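Local coordinates for protein pyrrolidone-carboxylate peptidase (Deinococcus radiodurans R1, PDB 5Z48) that removes the N-terminal pyroglutamyl (5-oxoprolyl) group from peptides, acting as a homotetrameric cysteine exopeptidase, at residues 32-35 against 39-42; 4-9 against 203-208; 12-17 against 71-76; 47-52 against 90-95. All blocks are in the same frame, centred on the assembly; numbering follows the deposited sequence.

Interaction 1 of 4, residues 32-35 against 39-42; sequences LELP and GVHS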
loop_
_atom_site.group_PDB
_atom_site.type_symbol
_atom_site.label_atom_id
_atom_site.label_comp_id
_atom_site.label_asym_id
_atom_site.label_seq_id
_atom_site.Cartn_x
_atom_site.Cartn_y
_atom_site.Cartn_z
ATOM N N LEU B 32 -0.424 28.141 24.188
ATOM C CA LEU B 32 1.001 28.264 23.910
ATOM C C LEU B 32 1.321 29.679 23.450
ATOM O O LEU B 32 0.648 30.238 22.574
ATOM C CB LEU B 32 1.431 27.257 22.835
ATOM C CG LEU B 32 2.903 27.290 22.409
ATOM C CD1 LEU B 32 3.840 26.827 23.500
ATOM C CD2 LEU B 32 3.013 26.434 21.116
ATOM N N GLU B 33 2.333 30.271 24.079
ATOM C CA GLU B 33 2.839 31.558 23.655
ATOM C C GLU B 33 3.910 31.329 22.609
ATOM O O GLU B 33 4.856 30.568 22.834
ATOM C CB GLU B 33 3.399 32.343 24.837
ATOM C CG GLU B 33 2.310 32.895 25.750
ATOM C CD GLU B 33 2.894 33.801 26.819
ATOM O OE1 GLU B 33 3.634 33.275 27.682
ATOM O OE2 GLU B 33 2.645 35.029 26.772
ATOM N N LEU B 34 3.769 32.002 21.482
ATOM C CA LEU B 34 4.714 31.962 20.401
ATOM C C LEU B 34 5.387 33.319 20.251
ATOM O O LEU B 34 4.901 34.330 20.773
ATOM C CB LEU B 34 3.980 31.560 19.111
ATOM C CG LEU B 34 3.432 30.159 19.153
ATOM C CD1 LEU B 34 2.538 29.946 17.969
ATOM C CD2 LEU B 34 4.623 29.232 19.103
ATOM N N PRO B 35 6.554 33.373 19.615
ATOM C CA PRO B 35 7.252 34.654 19.469
ATOM C C PRO B 35 6.416 35.682 18.715
ATOM O O PRO B 35 5.508 35.350 17.941
ATOM C CB PRO B 35 8.532 34.281 18.700
ATOM C CG PRO B 35 8.710 32.845 18.877
ATOM C CD PRO B 35 7.377 32.222 19.207
ATOM N N GLY B 39 -0.422 33.935 20.487
ATOM C CA GLY B 39 -0.894 32.897 21.379
ATOM C C GLY B 39 -1.834 31.982 20.626
ATOM O O GLY B 39 -2.553 32.404 19.721
ATOM N N VAL B 40 -1.771 30.713 20.985
ATOM C CA VAL B 40 -2.630 29.666 20.423
ATOM C C VAL B 40 -3.925 29.608 21.214
ATOM O O VAL B 40 -3.892 29.574 22.458
ATOM C CB VAL B 40 -1.915 28.308 20.474
ATOM C CG1 VAL B 40 -2.894 27.159 20.027
ATOM C CG2 VAL B 40 -0.640 28.326 19.625
ATOM N N HIS B 41 -5.061 29.618 20.518
ATOM C CA HIS B 41 -6.373 29.371 21.114
ATOM C C HIS B 41 -6.901 28.097 20.479
ATOM O O HIS B 41 -7.112 28.067 19.268
ATOM C CB HIS B 41 -7.347 30.516 20.808
ATOM C CG HIS B 41 -8.724 30.265 21.321
ATOM N ND1 HIS B 41 -9.124 30.661 22.579
ATOM C CD2 HIS B 41 -9.776 29.608 20.775
ATOM C CE1 HIS B 41 -10.384 30.302 22.767
ATOM N NE2 HIS B 41 -10.792 29.636 21.696
ATOM N N SER B 42 -7.126 27.054 21.271
ATOM C CA SER B 42 -7.585 25.786 20.700
ATOM C C SER B 42 -9.084 25.573 20.905
ATOM O O SER B 42 -9.676 26.022 21.890
ATOM C CB SER B 42 -6.862 24.612 21.350
ATOM O OG SER B 42 -5.476 24.742 21.183
#
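V40 grips the segment 32-35 through both its backbone and its side chain. Its N donates to O of L32 at 2.9 Å, with an angle of 159° at the hydrogen, and CA of G39 leans on the same oxygen, 3.3 Å from L32 O, in a CA-H...O contact. The face carrying V40, L32 and L34 is tight and apolar. CG2 of V40 stands anti to its carbonyl carbon (CG1 being anti to N, chi1 173°), which places this one methyl against two leucines: L32 CB lies 4.0 Å from it, and the tip of L34, CD1, comes to 3.9 Å from V40 CG2. The two strands form a beta hairpin, 33-34 with 38-45, whose first arm is short and weakly bonded and pairs antiparallel to the longer one. A branched valine suits the extended backbone, while the leucines reach further, L34 also packing on E206 and T209 of helix 194-211 and L32 on R202. The other face is loose. There E33 and G39 form a non-hydrogen-bonded pair with CA atoms 4.6 Å apart; the E33 side chain points to that face, where a charged chain suits the solvent, and G39 brings no side chain to meet it.

Interaction 2 of 4, residues 4-9 against 203-208; sequences PTLLLT and VAAEAI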
loop_
_atom_site.group_PDB
_atom_site.type_symbol
_atom_site.label_atom_id
_atom_site.label_comp_id
_atom_site.label_asym_id
_atom_site.label_seq_id
_atom_site.Cartn_x
_atom_site.Cartn_y
_atom_site.Cartn_z
ATOM N N PRO B 4 -1.975 38.965 18.686
ATOM C CA PRO B 4 -2.455 38.075 17.611
ATOM C C PRO B 4 -2.699 36.659 18.096
ATOM O O PRO B 4 -1.940 36.115 18.896
ATOM C CB PRO B 4 -1.334 38.120 16.562
ATOM C CG PRO B 4 -0.125 38.597 17.311
ATOM C CD PRO B 4 -0.619 39.480 18.429
ATOM N N THR B 5 -3.770 36.063 17.594
ATOM C CA THR B 5 -4.178 34.724 17.985
ATOM C C THR B 5 -4.063 33.780 16.801
ATOM O O THR B 5 -4.558 34.087 15.713
ATOM C CB THR B 5 -5.630 34.711 18.449
ATOM O OG1 THR B 5 -5.742 35.551 19.608
ATOM C CG2 THR B 5 -6.125 33.279 18.756
ATOM N N LEU B 6 -3.436 32.629 17.016
ATOM C CA LEU B 6 -3.546 31.538 16.051
ATOM C C LEU B 6 -4.669 30.626 16.535
ATOM O O LEU B 6 -4.635 30.132 17.675
ATOM C CB LEU B 6 -2.230 30.773 15.900
ATOM C CG LEU B 6 -2.321 29.596 14.896
ATOM C CD1 LEU B 6 -1.090 29.515 14.008
ATOM C CD2 LEU B 6 -2.480 28.295 15.608
ATOM N N LEU B 7 -5.705 30.457 15.703
ATOM C CA LEU B 7 -6.790 29.530 16.030
ATOM C C LEU B 7 -6.380 28.123 15.630
ATOM O O LEU B 7 -6.085 27.885 14.468
ATOM C CB LEU B 7 -8.078 29.938 15.305
ATOM C CG LEU B 7 -9.259 28.954 15.432
ATOM C CD1 LEU B 7 -9.701 28.856 16.879
ATOM C CD2 LEU B 7 -10.453 29.419 14.548
ATOM N N LEU B 8 -6.361 27.193 16.586
ATOM C CA LEU B 8 -5.960 25.809 16.351
ATOM C C LEU B 8 -7.141 24.910 16.656
ATOM O O LEU B 8 -7.680 24.978 17.747
ATOM C CB LEU B 8 -4.778 25.452 17.253
ATOM C CG LEU B 8 -4.358 23.975 17.260
ATOM C CD1 LEU B 8 -3.934 23.496 15.844
ATOM C CD2 LEU B 8 -3.212 23.765 18.244
ATOM N N THR B 9 -7.598 24.101 15.678
ATOM C CA THR B 9 -8.717 23.202 15.976
ATOM C C THR B 9 -8.315 21.744 15.769
ATOM O O THR B 9 -7.409 21.438 15.000
ATOM C CB THR B 9 -9.956 23.520 15.124
ATOM O OG1 THR B 9 -9.704 23.251 13.728
ATOM C CG2 THR B 9 -10.331 24.978 15.241
ATOM N N VAL B 203 5.336 22.773 15.573
ATOM C CA VAL B 203 6.310 23.306 14.619
ATOM C C VAL B 203 5.606 24.024 13.464
ATOM O O VAL B 203 6.053 25.099 13.021
ATOM C CB VAL B 203 7.249 22.169 14.146
ATOM C CG1 VAL B 203 8.175 22.594 12.986
ATOM C CG2 VAL B 203 8.114 21.747 15.312
ATOM N N ALA B 204 4.489 23.469 12.985
ATOM C CA ALA B 204 3.714 24.148 11.947
ATOM C C ALA B 204 3.185 25.471 12.453
ATOM O O ALA B 204 3.259 26.475 11.735
ATOM C CB ALA B 204 2.573 23.252 11.441
ATOM N N ALA B 205 2.629 25.483 13.684
ATOM C CA ALA B 205 2.103 26.727 14.264
ATOM C C ALA B 205 3.192 27.792 14.357
ATOM O O ALA B 205 2.969 28.967 14.008
ATOM C CB ALA B 205 1.529 26.447 15.646
ATOM N N GLU B 206 4.390 27.388 14.785
ATOM C CA GLU B 206 5.495 28.331 14.934
ATOM C C GLU B 206 5.919 28.890 13.580
ATOM O O GLU B 206 6.232 30.089 13.465
ATOM C CB GLU B 206 6.675 27.628 15.642
ATOM C CG GLU B 206 6.349 27.176 17.074
ATOM C CD GLU B 206 7.412 26.295 17.752
ATOM O OE1 GLU B 206 8.251 25.702 17.040
ATOM O OE2 GLU B 206 7.390 26.201 19.007
ATOM N N ALA B 207 5.919 28.049 12.550
ATOM C CA ALA B 207 6.320 28.534 11.226
ATOM C C ALA B 207 5.279 29.505 10.659
ATOM O O ALA B 207 5.639 30.509 10.029
ATOM C CB ALA B 207 6.548 27.376 10.248
ATOM N N ILE B 208 3.995 29.214 10.878
ATOM C CA ILE B 208 2.939 30.083 10.364
ATOM C C ILE B 208 3.058 31.471 10.982
ATOM O O ILE B 208 3.011 32.496 10.291
ATOM C CB ILE B 208 1.556 29.469 10.654
ATOM C CG1 ILE B 208 1.322 28.211 9.792
ATOM C CG2 ILE B 208 0.478 30.521 10.401
ATOM C CD1 ILE B 208 0.241 27.260 10.374
#
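In the layer between the central sheet and a helix that packs on one of its faces, L6 of strand 5-11 meets A205 and I208 of helix 194-211. A single methyl does the touching: L6 CD1 lies 4.1 Å from I208 CG2 and 4.4 Å from A205 CB, and it also sits 4.1 Å from the carbonyl oxygen A205 O. No hydrogen bond joins the segments; the contact is apolar packing of buried residues. A205 and I208 are three residues apart and therefore face the strand together. The small alanine lets the backbones approach, with CA atoms of L6 and A205 7.6 Å apart, and the larger isoleucine packs beside it against the same leucine methyl. I208 CG2 is anti to its backbone N (chi1 -70° for CG1), which turns that methyl to the strand, and its side chain crosses that of L6 at about a right angle. This is the layering of an alpha/beta/alpha sandwich: L7, on the other face of the strand, packs instead on L56, L59 and L60 of helix 49-63. The layer carries on to the next strand, since both L6 and I208 also touch A67, and I208 rests on I124 of helix 121-130 as well. On the far side of the helix E206 sets off away from the strand, and its OE2 forms a salt bridge with R202.

Interaction 3 of 4, residues 12-17 against 71-76; sequences EPFHTH and TGLAAG. With PCA (pyroglutamic acid), chain I.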
loop_
_atom_site.group_PDB
_atom_site.type_symbol
_atom_site.label_atom_id
_atom_site.label_comp_id
_atom_site.label_asym_id
_atom_site.label_seq_id
_atom_site.Cartn_x
_atom_site.Cartn_y
_atom_site.Cartn_z
ATOM N N GLU B 12 -13.124 15.568 17.365
ATOM C CA GLU B 12 -13.467 14.443 18.269
ATOM C C GLU B 12 -13.233 13.072 17.614
ATOM O O GLU B 12 -13.092 12.964 16.391
ATOM C CB GLU B 12 -14.922 14.544 18.686
ATOM C CG GLU B 12 -15.269 15.845 19.367
ATOM C CD GLU B 12 -16.754 15.961 19.706
ATOM O OE1 GLU B 12 -17.539 15.029 19.431
ATOM O OE2 GLU B 12 -17.139 17.038 20.212
ATOM N N PRO B 13 -13.214 11.989 18.410
ATOM C CA PRO B 13 -13.170 10.646 17.809
ATOM C C PRO B 13 -14.389 10.413 16.932
ATOM O O PRO B 13 -15.448 11.015 17.120
ATOM C CB PRO B 13 -13.170 9.700 19.014
ATOM C CG PRO B 13 -12.667 10.559 20.177
ATOM C CD PRO B 13 -13.237 11.933 19.884
ATOM N N PHE B 14 -14.226 9.520 15.958
ATOM C CA PHE B 14 -15.285 9.213 15.014
ATOM C C PHE B 14 -15.036 7.812 14.483
ATOM O O PHE B 14 -13.958 7.233 14.677
ATOM C CB PHE B 14 -15.322 10.236 13.853
ATOM C CG PHE B 14 -14.104 10.188 12.995
ATOM C CD1 PHE B 14 -12.916 10.751 13.449
ATOM C CD2 PHE B 14 -14.130 9.529 11.771
ATOM C CE1 PHE B 14 -11.760 10.700 12.663
ATOM C CE2 PHE B 14 -12.979 9.454 10.967
ATOM C CZ PHE B 14 -11.791 10.031 11.437
ATOM N N HIS B 15 -16.051 7.281 13.811
ATOM C CA HIS B 15 -15.977 5.945 13.197
ATOM C C HIS B 15 -15.633 4.936 14.303
ATOM O O HIS B 15 -16.230 4.990 15.391
ATOM C CB HIS B 15 -14.979 6.024 12.030
ATOM C CG HIS B 15 -14.984 4.824 11.141
ATOM N ND1 HIS B 15 -16.127 4.351 10.535
ATOM C CD2 HIS B 15 -13.974 4.023 10.729
ATOM C CE1 HIS B 15 -15.825 3.299 9.796
ATOM N NE2 HIS B 15 -14.525 3.082 9.895
ATOM N N THR B 16 -14.696 4.016 14.057
ATOM C CA THR B 16 -14.297 3.019 15.044
ATOM C C THR B 16 -13.090 3.459 15.861
ATOM O O THR B 16 -12.569 2.654 16.661
ATOM C CB THR B 16 -13.990 1.697 14.348
ATOM O OG1 THR B 16 -13.038 1.942 13.306
ATOM C CG2 THR B 16 -15.267 1.125 13.736
ATOM N N HIS B 17 -12.644 4.708 15.693
ATOM C CA HIS B 17 -11.446 5.191 16.381
ATOM C C HIS B 17 -11.794 5.625 17.805
ATOM O O HIS B 17 -12.722 6.434 17.996
ATOM C CB HIS B 17 -10.819 6.367 15.607
ATOM C CG HIS B 17 -10.611 6.079 14.144
ATOM N ND1 HIS B 17 -9.849 5.020 13.692
ATOM C CD2 HIS B 17 -11.074 6.710 13.040
ATOM C CE1 HIS B 17 -9.847 5.016 12.367
ATOM N NE2 HIS B 17 -10.574 6.041 11.949
ATOM N N THR B 71 -6.848 21.010 12.152
ATOM C CA THR B 71 -6.188 19.701 12.114
ATOM C C THR B 71 -7.200 18.557 12.254
ATOM O O THR B 71 -8.304 18.704 12.806
ATOM C CB THR B 71 -5.085 19.563 13.200
ATOM O OG1 THR B 71 -5.636 19.361 14.497
ATOM C CG2 THR B 71 -4.215 20.820 13.229
ATOM N N GLY B 72 -6.770 17.367 11.811
ATOM C CA GLY B 72 -7.656 16.217 11.847
ATOM C C GLY B 72 -6.855 14.964 11.578
ATOM O O GLY B 72 -5.716 15.026 11.086
ATOM N N LEU B 73 -7.496 13.820 11.873
ATOM C CA LEU B 73 -6.896 12.500 11.652
ATOM C C LEU B 73 -7.026 12.051 10.194
ATOM O O LEU B 73 -8.086 12.173 9.586
ATOM C CB LEU B 73 -7.586 11.494 12.556
ATOM C CG LEU B 73 -7.269 10.001 12.380
ATOM C CD1 LEU B 73 -5.817 9.672 12.677
ATOM C CD2 LEU B 73 -8.195 9.173 13.275
ATOM N N ALA B 74 -5.932 11.519 9.634
ATOM C CA ALA B 74 -5.974 10.805 8.351
ATOM C C ALA B 74 -5.423 9.403 8.609
ATOM O O ALA B 74 -4.268 9.143 8.310
ATOM C CB ALA B 74 -5.164 11.523 7.257
ATOM N N ALA B 75 -6.263 8.512 9.149
ATOM C CA ALA B 75 -5.802 7.172 9.486
ATOM C C ALA B 75 -5.386 6.421 8.228
ATOM O O ALA B 75 -6.185 6.244 7.290
ATOM C CB ALA B 75 -6.923 6.421 10.216
ATOM N N GLY B 76 -4.125 5.988 8.210
ATOM C CA GLY B 76 -3.540 5.324 7.060
ATOM C C GLY B 76 -2.395 6.102 6.454
ATOM O O GLY B 76 -1.502 5.502 5.834
HETATM N N PCA I . -10.675 13.040 10.162
HETATM C CA PCA I . -11.871 12.983 9.327
HETATM C CB PCA I . -12.999 13.706 10.082
HETATM C CG PCA I . -12.479 14.061 11.476
HETATM C CD PCA I . -11.025 13.671 11.406
HETATM O OE PCA I . -10.249 13.875 12.346
HETATM C C PCA I . -11.565 13.550 7.927
HETATM O O PCA I . -12.406 14.142 7.243
HETATM O OXT PCA I . -10.401 13.456 7.445
#
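The F14 ring has pyroglutamate offset over one face, somewhat tilted, and, toward the rim of the opposite face, CD2 of H17, whose own edge is turned to F14; E12 O meets the F14 ring edge in its plane. The H17 ring takes L73 across one of its faces, in a CH-pi contact with L73 CD2 4.0 Å from the centroid of the H17 ring. F14, G72 and L73 line the pyroglutamate pocket and H17 backs F14, where a loop carrying a type II' turn from F14 to H17 faces the end of strand 67-73. The same methyl of L73 is shared, for F14 CE1 lies 3.9 Å from L73 CD2, so leucine knits both rings to the strand. F14 holds CG between its backbone N and carbonyl carbon (chi1 65°), which sends the ring toward the ligand, and its CE1 comes 3.3 Å from the lactam carbon CD of pyroglutamate. An aromatic suits this place because its broad apolar face covers the small lactam ring. The backbone of L73 reads the lactam from its polar side: L73 N gives a hydrogen bond of 2.8 Å to pyroglutamate OE, and pyroglutamate N gives one of 2.8 Å to L73 O, nearly straight at 175°. G72, having no side chain, leaves the lactam oxygen its place, with G72 CA 3.5 Å from pyroglutamate OE. N20 ND2, C146 N and H171 NE2 also bond to the ligand; C146 and H171 are presumed catalytic. At the exposed end, CB of A75 rests 3.9 Å from CE1 of H17.

Interaction 4 of 4, residues 47-52 against 90-95; sequences VEPHAA and MDFQIP. With PCA (pyroglutamic acid), chain I.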
loop_
_atom_site.group_PDB
_atom_site.type_symbol
_atom_site.label_atom_id
_atom_site.label_comp_id
_atom_site.label_asym_id
_atom_site.label_seq_id
_atom_site.Cartn_x
_atom_site.Cartn_y
_atom_site.Cartn_z
ATOM N N VAL B 47 -17.485 15.865 14.663
ATOM C CA VAL B 47 -17.364 15.267 13.319
ATOM C C VAL B 47 -18.759 15.188 12.720
ATOM O O VAL B 47 -19.356 14.110 12.599
ATOM C CB VAL B 47 -16.670 13.899 13.363
ATOM C CG1 VAL B 47 -16.392 13.414 11.953
ATOM C CG2 VAL B 47 -15.328 14.040 14.033
ATOM N N GLU B 48 -19.300 16.342 12.363
ATOM C CA GLU B 48 -20.631 16.456 11.797
ATOM C C GLU B 48 -20.638 17.843 11.176
ATOM O O GLU B 48 -20.357 18.819 11.905
ATOM C CB GLU B 48 -21.714 16.314 12.881
ATOM C CG GLU B 48 -23.152 16.207 12.328
ATOM C CD GLU B 48 -23.668 17.566 11.895
ATOM O OE1 GLU B 48 -23.939 17.737 10.688
ATOM O OE2 GLU B 48 -23.765 18.471 12.773
ATOM N N PRO B 49 -20.899 17.980 9.867
ATOM C CA PRO B 49 -20.586 19.260 9.193
ATOM C C PRO B 49 -21.421 20.444 9.630
ATOM O O PRO B 49 -20.866 21.544 9.735
ATOM C CB PRO B 49 -20.815 18.962 7.702
ATOM C CG PRO B 49 -21.751 17.745 7.716
ATOM C CD PRO B 49 -21.316 16.939 8.903
ATOM N N HIS B 50 -22.714 20.268 9.892
ATOM C CA HIS B 50 -23.526 21.427 10.260
ATOM C C HIS B 50 -23.042 22.019 11.571
ATOM O O HIS B 50 -22.806 23.233 11.669
ATOM C CB HIS B 50 -24.990 21.038 10.334
ATOM C CG HIS B 50 -25.518 20.566 9.019
ATOM N ND1 HIS B 50 -25.369 21.304 7.863
ATOM C CD2 HIS B 50 -26.124 19.411 8.655
ATOM C CE1 HIS B 50 -25.903 20.643 6.852
ATOM N NE2 HIS B 50 -26.371 19.494 7.304
ATOM N N ALA B 51 -22.828 21.171 12.574
ATOM C CA ALA B 51 -22.393 21.695 13.867
ATOM C C ALA B 51 -20.946 22.176 13.811
ATOM O O ALA B 51 -20.587 23.166 14.466
ATOM C CB ALA B 51 -22.574 20.641 14.959
ATOM N N ALA B 52 -20.093 21.478 13.047
ATOM C CA ALA B 52 -18.705 21.913 12.936
ATOM C C ALA B 52 -18.617 23.274 12.246
ATOM O O ALA B 52 -17.858 24.147 12.690
ATOM C CB ALA B 52 -17.869 20.864 12.200
ATOM N N MET B 90 -19.430 17.681 -0.550
ATOM C CA MET B 90 -19.559 16.703 0.530
ATOM C C MET B 90 -19.882 15.342 -0.083
ATOM O O MET B 90 -20.948 15.169 -0.690
ATOM C CB MET B 90 -20.659 17.112 1.512
ATOM C CG MET B 90 -20.438 18.510 2.046
ATOM S SD MET B 90 -21.865 19.314 2.756
ATOM C CE MET B 90 -22.082 18.503 4.336
ATOM N N ASP B 91 -18.998 14.370 0.140
ATOM C CA ASP B 91 -19.242 13.009 -0.343
ATOM C C ASP B 91 -18.614 12.063 0.662
ATOM O O ASP B 91 -17.381 11.958 0.736
ATOM C CB ASP B 91 -18.686 12.785 -1.747
ATOM C CG ASP B 91 -19.187 11.491 -2.336
ATOM O OD1 ASP B 91 -20.311 11.443 -2.849
ATOM O OD2 ASP B 91 -18.439 10.491 -2.294
ATOM N N PHE B 92 -19.462 11.414 1.467
ATOM C CA PHE B 92 -19.002 10.704 2.651
ATOM C C PHE B 92 -18.921 9.219 2.358
ATOM O O PHE B 92 -19.936 8.601 2.024
ATOM C CB PHE B 92 -19.940 10.937 3.839
ATOM C CG PHE B 92 -19.892 12.334 4.437
ATOM C CD1 PHE B 92 -19.217 13.403 3.825
ATOM C CD2 PHE B 92 -20.533 12.557 5.659
ATOM C CE1 PHE B 92 -19.195 14.675 4.414
ATOM C CE2 PHE B 92 -20.532 13.800 6.261
ATOM C CZ PHE B 92 -19.849 14.874 5.666
ATOM N N GLN B 93 -17.734 8.645 2.535
ATOM C CA GLN B 93 -17.563 7.204 2.393
ATOM C C GLN B 93 -18.023 6.441 3.626
ATOM O O GLN B 93 -18.355 5.258 3.508
ATOM C CB GLN B 93 -16.100 6.880 2.120
ATOM C CG GLN B 93 -15.584 7.619 0.887
ATOM C CD GLN B 93 -16.131 7.039 -0.398
ATOM O OE1 GLN B 93 -16.242 5.820 -0.553
ATOM N NE2 GLN B 93 -16.505 7.911 -1.320
ATOM N N ILE B 94 -18.006 7.070 4.805
ATOM C CA ILE B 94 -18.554 6.539 6.056
ATOM C C ILE B 94 -19.463 7.610 6.636
ATOM O O ILE B 94 -19.327 8.798 6.306
ATOM C CB ILE B 94 -17.444 6.181 7.078
ATOM C CG1 ILE B 94 -16.508 7.390 7.289
ATOM C CG2 ILE B 94 -16.640 4.966 6.617
ATOM C CD1 ILE B 94 -15.593 7.225 8.523
ATOM N N PRO B 95 -20.410 7.226 7.491
ATOM C CA PRO B 95 -21.277 8.239 8.099
ATOM C C PRO B 95 -20.482 9.133 9.037
ATOM O O PRO B 95 -19.414 8.770 9.555
ATOM C CB PRO B 95 -22.343 7.432 8.855
ATOM C CG PRO B 95 -21.815 6.001 8.873
ATOM C CD PRO B 95 -20.865 5.843 7.752
HETATM N N PCA I . -10.675 13.040 10.162
HETATM C CA PCA I . -11.871 12.983 9.327
HETATM C CB PCA I . -12.999 13.706 10.082
HETATM C CG PCA I . -12.479 14.061 11.476
HETATM C CD PCA I . -11.025 13.671 11.406
HETATM O OE PCA I . -10.249 13.875 12.346
HETATM C C PCA I . -11.565 13.550 7.927
HETATM O O PCA I . -12.406 14.142 7.243
HETATM O OXT PCA I . -10.401 13.456 7.445
#
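P49 and M90 face each other with CA atoms 9.1 Å apart, the first opening helix 49-63 and the second ending strand 80-90, whose chain then runs on as an irregular loop to P95. The helix start is an N-cap motif. E48 extends with CG anti to its N (chi1 -171°) and then bends at chi2 -77°, which swings the carboxylate back over the first turn. There E48 OE1 accepts from H50 N at 2.9 Å, and E48 OE2 accepts from A51 N, also at 2.9 Å, each donor meeting its oxygen from above the carboxylate plane. Two bonds thus fix the carboxylate, and its charge probably also suits the positive end of the helix dipole. Proline fits the first helical position because no N-H is needed there. Its ring provides the apolar surface: P49 CG lies 4.0 Å from F92 CZ, at the edge of the F92 ring and near its plane. F92 is held by edge-to-face contacts with Y102 and Y144, and its flat bulk also touches V145 of helix 145-159. M90 bends at chi3, bringing its methyl CE against P49 CB and CG, but M90 was deposited in two conformers, so the closeness of this pair is doubtful. Buried D91, which follows M90, forms salt bridges with R103 and with R122 of a second subunit. At the head of the segment, V47 turns its branched side chain to the ligand, CG1 lying 3.9 Å from pyroglutamate CB and CG2 3.8 Å from pyroglutamate CG.

Overall arrangement
Interactions 1 and 2 adjoin on one side of the chain's centre, their own centres 7 Å apart, because strands 38-45 and 5-11 are neighbours in the same sheet; G39 and H41 bond to L6 and L8. Interactions 3 and 4, centres 12 Å apart, lie around the pyroglutamate, which both touch, and F14 packs on V47. Interactions 2 and 3 join through strands 5-11 and 67-73, T9 bonding to T71, although their centres are about 21 Å apart. Along the chain, the long span of interaction 2 encloses the other three, while 3 and 4 interleave. The sheet thus carries the pocket segments at its strand ends, with interactions 1 and 2 lying well away from the ligand.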